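Local structure of VESB protease (Vibrio cholerae, 4LK4) at residues S267-N272 with S310-V315. The protein is a secreted trypsin-like protein of the peptidase S1 family, probably acting as a serine endopeptidase, with an Ig-like domain following its protease domain. The protein carries 1 engineered substitution. Numbering follows the deposited sequence.
Sequences SFTYTN and SCSVEV
F268 and Y270 pair with V313 and C311 through four backbone hydrogen bonds, which define 267-272 and 310-315 as neighbouring antiparallel strands; their axes run at 157° and approach to 4.5 Å. Both residue pairs are of the hydrogen-bonded type: F268 N gives to V313 O at 2.8 Å and V313 N returns to F268 O, while Y270 N and C311 N each reach the other residue's O at 2.9 Å. Alternating with them are the non-hydrogen-bonded pairs S267-E314, T269-S312 and T271-S310, where CA-H...O contacts fill in, as from S312 CA to F268 O at 3.2 Å.

Hydroxyl pairing marks the partly exposed face. T269 OG1 meets S312 OG at 3.0 Å, and T271 OG1 meets S310 OG at 2.9 Å; either member of each pair could donate. T269 and T271 hold OG1 beside the backbone N (chi1 -59° and -49°), and S310 OG and S312 OG adopt the same setting, which brings oxygen to oxygen across the strands. The T271 methyl CG2 also rests against S310 OG.

Apolar contacts occupy the buried face. F268 CE1 touches V315 CG2 at 3.8 Å, the two side chains crossing at about a right angle. Looser contacts follow: Y270 CE1 lies 4.4 Å from V313 CB, and Y270 CB packs near C311 SG, whose disulfide to C299 ties the strand to helix 298-302.

Within the Ig-like domain, strand 310-319 is flanked by 262-272 and 292-297, and 262-272 continues to 248-258, with backbone hydrogen bonds linking T269 with D251 and T271 with S249. Across the interior, F268 meets F329 edge-to-face and Y270 packs on L331, both of strand 324-335, while Y270 OH and S344 OG of strand 338-349 are hydrogen-bonded.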
# COMPACT_ATOMS: atom_id res chain seq x y z
N SER A 267 -6.00 16.28 -15.34
CA SER A 267 -6.55 16.78 -14.09
C SER A 267 -6.28 15.83 -12.88
O SER A 267 -6.20 14.61 -13.04
CB SER A 267 -8.05 17.00 -14.29
OG SER A 267 -8.63 17.55 -13.12
N PHE A 268 -6.13 16.41 -11.69
CA PHE A 268 -5.94 15.66 -10.44
C PHE A 268 -6.88 16.22 -9.37
O PHE A 268 -6.94 17.43 -9.18
CB PHE A 268 -4.52 15.82 -9.92
CG PHE A 268 -3.50 15.09 -10.70
CD1 PHE A 268 -3.02 15.60 -11.86
CD2 PHE A 268 -2.99 13.89 -10.26
CE1 PHE A 268 -2.05 14.95 -12.59
CE2 PHE A 268 -2.03 13.22 -10.98
CZ PHE A 268 -1.54 13.77 -12.14
N THR A 269 -7.60 15.36 -8.65
CA THR A 269 -8.56 15.84 -7.67
C THR A 269 -8.16 15.48 -6.24
O THR A 269 -7.69 14.38 -5.97
CB THR A 269 -9.97 15.36 -7.98
OG1 THR A 269 -10.32 15.83 -9.29
CG2 THR A 269 -10.98 15.89 -6.98
N TYR A 270 -8.36 16.46 -5.36
CA TYR A 270 -7.97 16.45 -3.95
C TYR A 270 -9.23 16.72 -3.13
O TYR A 270 -9.94 17.70 -3.38
CB TYR A 270 -6.89 17.52 -3.70
CG TYR A 270 -5.69 17.27 -4.57
CD1 TYR A 270 -5.63 17.79 -5.87
CD2 TYR A 270 -4.66 16.45 -4.15
CE1 TYR A 270 -4.56 17.51 -6.70
CE2 TYR A 270 -3.58 16.17 -4.97
CZ TYR A 270 -3.54 16.70 -6.26
OH TYR A 270 -2.49 16.39 -7.09
N THR A 271 -9.52 15.84 -2.18
CA THR A 271 -10.76 15.88 -1.42
C THR A 271 -10.51 15.70 0.08
O THR A 271 -9.82 14.76 0.50
CB THR A 271 -11.67 14.74 -1.87
OG1 THR A 271 -11.74 14.74 -3.30
CG2 THR A 271 -13.06 14.90 -1.30
N ASN A 272 -11.09 16.58 0.88
CA ASN A 272 -10.96 16.51 2.33
C ASN A 272 -12.03 15.62 2.93
O ASN A 272 -13.20 16.01 2.96
CB ASN A 272 -11.07 17.89 2.93
CG ASN A 272 -10.98 17.89 4.44
OD1 ASN A 272 -10.28 17.07 5.03
ND2 ASN A 272 -11.67 18.84 5.08
N SER A 310 -13.91 19.23 -2.73
CA SER A 310 -12.87 18.86 -3.67
C SER A 310 -12.34 20.09 -4.37
O SER A 310 -13.06 21.06 -4.57
CB SER A 310 -13.45 17.96 -4.75
OG SER A 310 -13.65 16.65 -4.28
N CYS A 311 -11.08 20.03 -4.76
CA CYS A 311 -10.53 20.99 -5.69
C CYS A 311 -9.64 20.21 -6.61
O CYS A 311 -9.13 19.15 -6.25
CB CYS A 311 -9.74 22.10 -4.99
SG CYS A 311 -8.35 21.56 -3.96
N SER A 312 -9.46 20.73 -7.80
CA SER A 312 -8.73 20.04 -8.83
C SER A 312 -7.66 20.93 -9.38
O SER A 312 -7.76 22.16 -9.32
CB SER A 312 -9.67 19.60 -9.95
OG SER A 312 -10.73 18.81 -9.43
N VAL A 313 -6.64 20.29 -9.92
CA VAL A 313 -5.54 20.96 -10.53
C VAL A 313 -5.34 20.29 -11.87
O VAL A 313 -5.47 19.07 -11.98
CB VAL A 313 -4.30 20.74 -9.66
CG1 VAL A 313 -3.03 21.04 -10.44
CG2 VAL A 313 -4.38 21.61 -8.41
N GLU A 314 -5.02 21.07 -12.89
CA GLU A 314 -4.86 20.54 -14.24
C GLU A 314 -3.45 20.86 -14.73
O GLU A 314 -3.09 22.02 -14.89
CB GLU A 314 -5.93 21.10 -15.16
CG GLU A 314 -6.23 20.27 -16.40
CD GLU A 314 -7.00 21.05 -17.49
OE1 GLU A 314 -7.23 22.29 -17.37
OE2 GLU A 314 -7.36 20.40 -18.49
N VAL A 315 -2.64 19.82 -14.91
CA VAL A 315 -1.24 20.01 -15.22
C VAL A 315 -0.92 19.52 -16.59
O VAL A 315 -1.65 18.73 -17.16
CB VAL A 315 -0.31 19.29 -14.21
CG1 VAL A 315 -0.69 19.70 -12.80
CG2 VAL A 315 -0.35 17.78 -14.37